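Local coordinates for hypothetical signal peptide protein (Sinorhizobium meliloti, PDB 3PJY) that is of unknown function, belongs to the DUF192 family and may act as a transcription regulator, at residues B[59-64]-B[105-110]; B[71-74]-B[80-83]. All coordinates share one frame; numbering follows the deposited sequence.

Contact 1. Residues B[59-64]-B[105-110]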
loop_
_atom_site.group_PDB
_atom_site.type_symbol
_atom_site.label_atom_id
_atom_site.label_comp_id
_atom_site.label_asym_id
_atom_site.label_seq_id
_atom_site.Cartn_x
_atom_site.Cartn_y
_atom_site.Cartn_z
ATOM N N VAL B 59 -5.921 6.773 25.979
ATOM C CA VAL B 59 -6.123 5.338 26.030
ATOM C C VAL B 59 -4.925 4.644 26.684
ATOM O O VAL B 59 -3.798 5.187 26.749
ATOM C CB VAL B 59 -6.368 4.716 24.648
ATOM C CG1 VAL B 59 -7.530 5.400 23.956
ATOM C CG2 VAL B 59 -5.195 4.813 23.801
HETATM N N MSE B 60 -5.198 3.461 27.171
HETATM C CA MSE B 60 -4.219 2.617 27.843
HETATM C C MSE B 60 -4.147 1.288 27.103
HETATM O O MSE B 60 -5.153 0.610 26.885
HETATM C CB MSE B 60 -4.662 2.406 29.291
HETATM C CG MSE B 60 -4.739 3.709 30.022
HETATM SE SE MSE B 60 -4.897 3.527 31.948
HETATM C CE MSE B 60 -6.012 2.371 31.854
HETATM N N MSE B 61 -2.916 0.875 26.752
HETATM C CA MSE B 61 -2.660 -0.403 26.115
HETATM C C MSE B 61 -1.738 -1.239 26.980
HETATM O O MSE B 61 -1.030 -0.722 27.819
HETATM C CB MSE B 61 -1.972 -0.161 24.781
HETATM C CG MSE B 61 -2.662 0.817 23.834
HETATM SE SE MSE B 61 -4.360 0.184 23.151
HETATM C CE MSE B 61 -3.770 -1.227 22.039
ATOM N N TRP B 62 -1.796 -2.536 26.753
ATOM C CA TRP B 62 -0.847 -3.470 27.380
ATOM C C TRP B 62 -0.615 -4.695 26.525
ATOM O O TRP B 62 -1.200 -4.840 25.432
ATOM C CB TRP B 62 -1.286 -3.819 28.815
ATOM C CG TRP B 62 -2.572 -4.642 28.965
ATOM C CD1 TRP B 62 -3.395 -5.074 27.980
ATOM C CD2 TRP B 62 -3.184 -5.064 30.199
ATOM N NE1 TRP B 62 -4.479 -5.757 28.511
ATOM C CE2 TRP B 62 -4.373 -5.737 29.869
ATOM C CE3 TRP B 62 -2.843 -4.925 31.534
ATOM C CZ2 TRP B 62 -5.214 -6.309 30.845
ATOM C CZ3 TRP B 62 -3.689 -5.484 32.510
ATOM C CH2 TRP B 62 -4.854 -6.152 32.157
HETATM N N MSE B 63 0.225 -5.596 27.035
HETATM C CA MSE B 63 0.667 -6.785 26.319
HETATM C C MSE B 63 0.244 -8.094 26.978
HETATM O O MSE B 63 0.798 -9.153 26.711
HETATM C CB MSE B 63 2.170 -6.740 26.077
HETATM C CG MSE B 63 2.619 -5.573 25.209
HETATM SE SE MSE B 63 2.131 -5.808 23.383
HETATM C CE MSE B 63 3.482 -7.042 23.021
ATOM N N LYS B 64 -0.768 -8.000 27.820
ATOM C CA LYS B 64 -1.303 -9.184 28.465
ATOM C C LYS B 64 -1.718 -10.222 27.417
ATOM O O LYS B 64 -2.382 -9.901 26.417
ATOM C CB LYS B 64 -2.509 -8.824 29.297
ATOM C CG LYS B 64 -2.988 -10.013 30.125
ATOM C CD LYS B 64 -4.199 -9.685 30.913
ATOM C CE LYS B 64 -4.528 -10.845 31.849
ATOM N NZ LYS B 64 -5.896 -10.688 32.297
ATOM N N VAL B 105 -5.187 3.437 17.839
ATOM C CA VAL B 105 -3.859 2.879 18.052
ATOM C C VAL B 105 -3.629 1.862 16.929
ATOM O O VAL B 105 -4.510 1.053 16.611
ATOM C CB VAL B 105 -3.686 2.227 19.402
ATOM C CG1 VAL B 105 -2.419 1.359 19.507
ATOM C CG2 VAL B 105 -3.667 3.303 20.536
ATOM N N LEU B 106 -2.457 1.935 16.309
ATOM C CA LEU B 106 -2.017 0.918 15.322
ATOM C C LEU B 106 -0.967 0.043 15.979
ATOM O O LEU B 106 0.059 0.556 16.442
ATOM C CB LEU B 106 -1.475 1.601 14.054
ATOM C CG LEU B 106 -0.973 0.691 12.956
ATOM C CD1 LEU B 106 -2.030 -0.275 12.462
ATOM C CD2 LEU B 106 -0.429 1.558 11.830
ATOM N N GLU B 107 -1.225 -1.265 16.006
ATOM C CA GLU B 107 -0.218 -2.221 16.435
ATOM C C GLU B 107 0.382 -2.944 15.232
ATOM O O GLU B 107 -0.333 -3.464 14.387
ATOM C CB GLU B 107 -0.781 -3.240 17.404
ATOM C CG GLU B 107 -1.033 -2.677 18.767
ATOM C CD GLU B 107 -1.551 -3.673 19.781
ATOM O OE1 GLU B 107 -1.990 -4.790 19.472
ATOM O OE2 GLU B 107 -1.544 -3.301 20.973
ATOM N N LEU B 108 1.699 -2.942 15.161
ATOM C CA LEU B 108 2.464 -3.575 14.107
ATOM C C LEU B 108 3.512 -4.498 14.735
ATOM O O LEU B 108 3.839 -4.371 15.926
ATOM C CB LEU B 108 3.189 -2.511 13.292
ATOM C CG LEU B 108 2.293 -1.471 12.590
ATOM C CD1 LEU B 108 3.140 -0.329 12.022
ATOM C CD2 LEU B 108 1.481 -2.144 11.524
ATOM N N ASN B 109 4.093 -5.394 13.942
ATOM C CA ASN B 109 5.199 -6.179 14.460
ATOM C C ASN B 109 6.289 -5.247 14.980
ATOM O O ASN B 109 6.610 -4.214 14.370
ATOM C CB ASN B 109 5.803 -7.062 13.398
ATOM C CG ASN B 109 4.995 -8.300 13.132
ATOM O OD1 ASN B 109 4.990 -9.236 13.942
ATOM N ND2 ASN B 109 4.351 -8.346 11.971
ATOM N N ALA B 110 6.915 -5.596 16.091
ATOM C CA ALA B 110 8.060 -4.812 16.557
ATOM C C ALA B 110 9.119 -4.686 15.487
ATOM O O ALA B 110 9.425 -5.657 14.758
ATOM C CB ALA B 110 8.654 -5.399 17.874
#

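Contact 2. Residues B[71-74]-B[80-83]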
loop_
_atom_site.group_PDB
_atom_site.type_symbol
_atom_site.label_atom_id
_atom_site.label_comp_id
_atom_site.label_asym_id
_atom_site.label_seq_id
_atom_site.Cartn_x
_atom_site.Cartn_y
_atom_site.Cartn_z
ATOM N N ASP B 71 5.183 -2.892 17.930
ATOM C CA ASP B 71 5.284 -1.444 17.969
ATOM C C ASP B 71 3.854 -0.866 18.034
ATOM O O ASP B 71 2.927 -1.375 17.371
ATOM C CB ASP B 71 5.939 -0.878 16.697
ATOM C CG ASP B 71 7.419 -1.142 16.573
ATOM O OD1 ASP B 71 8.067 -1.628 17.544
ATOM O OD2 ASP B 71 7.966 -0.843 15.467
HETATM N N MSE B 72 3.660 0.150 18.869
HETATM C CA MSE B 72 2.375 0.811 19.077
HETATM C C MSE B 72 2.432 2.246 18.603
HETATM O O MSE B 72 3.343 2.995 19.010
HETATM C CB MSE B 72 1.943 0.764 20.561
HETATM C CG MSE B 72 1.760 -0.572 21.074
HETATM SE SE MSE B 72 1.252 -0.363 22.930
HETATM C CE MSE B 72 0.935 -2.261 23.319
ATOM N N LEU B 73 1.506 2.659 17.745
ATOM C CA LEU B 73 1.439 4.026 17.259
ATOM C C LEU B 73 0.099 4.620 17.738
ATOM O O LEU B 73 -0.944 4.056 17.465
ATOM C CB LEU B 73 1.534 4.118 15.741
ATOM C CG LEU B 73 2.791 3.568 15.058
ATOM C CD1 LEU B 73 2.876 2.040 15.083
ATOM C CD2 LEU B 73 2.787 4.012 13.598
ATOM N N PHE B 74 0.174 5.723 18.478
ATOM C CA PHE B 74 -0.992 6.434 19.040
ATOM C C PHE B 74 -1.348 7.559 18.109
ATOM O O PHE B 74 -0.506 8.405 17.841
ATOM C CB PHE B 74 -0.597 6.942 20.415
ATOM C CG PHE B 74 -0.385 5.828 21.418
ATOM C CD1 PHE B 74 -1.454 5.331 22.151
ATOM C CD2 PHE B 74 0.846 5.300 21.638
ATOM C CE1 PHE B 74 -1.278 4.328 23.067
ATOM C CE2 PHE B 74 1.020 4.268 22.543
ATOM C CZ PHE B 74 -0.063 3.778 23.251
ATOM N N THR B 80 -2.706 11.917 12.403
ATOM C CA THR B 80 -1.359 12.236 12.878
ATOM C C THR B 80 -0.899 11.266 13.945
ATOM O O THR B 80 -1.618 10.998 14.936
ATOM C CB THR B 80 -1.261 13.678 13.419
ATOM O OG1 THR B 80 -1.670 14.592 12.406
ATOM C CG2 THR B 80 0.148 14.012 13.766
ATOM N N ILE B 81 0.289 10.714 13.756
ATOM C CA ILE B 81 0.901 9.889 14.761
ATOM C C ILE B 81 1.474 10.801 15.841
ATOM O O ILE B 81 2.428 11.550 15.602
ATOM C CB ILE B 81 1.983 8.993 14.156
ATOM C CG1 ILE B 81 1.400 8.071 13.103
ATOM C CG2 ILE B 81 2.683 8.219 15.242
ATOM C CD1 ILE B 81 2.446 7.564 12.074
ATOM N N ARG B 82 0.898 10.722 17.036
ATOM C CA ARG B 82 1.270 11.596 18.156
ATOM C C ARG B 82 2.455 11.053 18.904
ATOM O O ARG B 82 3.396 11.813 19.177
ATOM C CB ARG B 82 0.092 11.794 19.123
ATOM C CG ARG B 82 -1.119 12.397 18.461
ATOM C CD ARG B 82 -0.910 13.828 18.057
ATOM N NE ARG B 82 -0.423 14.614 19.182
ATOM C CZ ARG B 82 0.136 15.820 19.083
ATOM N NH1 ARG B 82 0.272 16.422 17.900
ATOM N NH2 ARG B 82 0.543 16.440 20.188
ATOM N N THR B 83 2.403 9.780 19.268
ATOM C CA THR B 83 3.492 9.137 19.947
ATOM C C THR B 83 3.610 7.687 19.475
ATOM O O THR B 83 2.646 7.100 18.955
ATOM C CB THR B 83 3.345 9.154 21.473
ATOM O OG1 THR B 83 2.189 8.461 21.845
ATOM C CG2 THR B 83 3.204 10.583 22.006
#

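Contact 1. Residues B[59-64]-B[105-110]
Met-61, a selenomethionine, meets Val-105 and Glu-107 with the far end of its side chain. Its methyl CE lies 3.9 Å from Val-105 CG1, and the ends of the two side chains meet head on. The selenium is also close, with SE of Met-61 4.1 Å from CG2 of Val-105. The same CE approaches the carboxylate of Glu-107, at 3.2 Å from OE2. That is short for a carbon-oxygen pair, and the selenium-bound methyl may make a weak C-H...O contact. Val-59 adds a second apolar touch, with its CG2 3.9 Å from CG2 of Val-105. Here the two valines lie alongside, pointing opposite ways. Val-105 therefore divides its branches: CG1 faces the methyl of Met-61, and CG2 serves both Val-59 and the selenium.

Two bends shape the Met-61 chain. The one at chi2 (-67°) swings SE to the Val-105 CG2 side, and the one at chi3 (-69°) turns CE toward Val-105 CG1 and the Glu-107 carboxylate. Glu-107 comes from the opposite direction with CB, CG and CD extended (chi2 -178°).

All four touching residues are buried. The backbones stay well apart, with the CA atoms of Val-59 and Val-105 8.6 Å from each other, and side chains alone bridge the gap. Further out, Phe-51 and Phe-53 of strand 47-53 pack on these residues, as do Met-72 and Phe-74 of strand 70-75. Backbone bonds from Val-59 to Ser-98 and from Met-61 to Ile-96 position the 59-64 segment. Strand 102-109 is held between strands 47-53 and 70-75, through Val-105 with Phe-51 and Leu-106 with Leu-73.

Val-59 and Met-61 lie over the sheet face that carries Val-105 and Glu-107, while Leu-106 points to the other face. The small antiparallel pair 60-61 and 96-97 is thus layered on the large mixed sheet of this DUF192 protein.

Contact 2. Residues B[71-74]-B[80-83]
Thr-83 turns its OG1 between the backbone N and the carbonyl carbon (chi1 61°), while Phe-74 sets CG beside its own backbone N (chi1 -68°). The hydroxyl and the ring thus meet on one face of the hairpin. OG1 of Thr-83 lies 3.4 Å from CD2 of Phe-74, oblique to the ring. The carbonyl O of Thr-83 lies at the ring edge, in its plane, 3.7 Å from CD2 of Phe-74.

Phe-74 and Thr-83 form the one antiparallel hydrogen-bonded pair of these segments. Phe-74 N donates to Thr-83 O at 2.9 Å, nearly straight at 170°. Arg-82 N donates to Phe-74 O at 2.8 Å, in a more bent bond. Arg-82 and Thr-83 both face Phe-74, which makes a classic beta bulge. On the opposite face, Leu-73 CD2 packs on Ile-81 CD1 at 3.9 Å.

The Arg-82 guanidinium leads away and forms a salt bridge with Glu-100. Ile-81 bonds through its backbone to Gly-121 and Asp-122.

The bulge lets two successive residues serve Phe-74, Arg-82 with its N and Thr-83 with its O. Both backbone polar atoms of the buried Phe-74 are thereby satisfied, with apolar packing on the other face.

Overall arrangement
From the N terminus, the chain first enters contact 1 at residues 59-64, which include strand 60-61 of the small two-stranded sheet. It then runs into strand 70-75 and turns back into strand 81-88. Contact 2 closes this short hairpin loop. The chain goes on through strand 96-97 and returns along strand 102-109, where contact 1 closes its long loop. Contact 2 is therefore nested inside contact 1, and the two do not cross. Their centres are 10 Å apart. They join directly, because strands 70-75 and 102-109 are neighbours in the large sheet. Contact 1 ties the small sheet to the large one. Contact 2 joins the outermost strand 81-88 to its neighbour 70-75 within the large sheet.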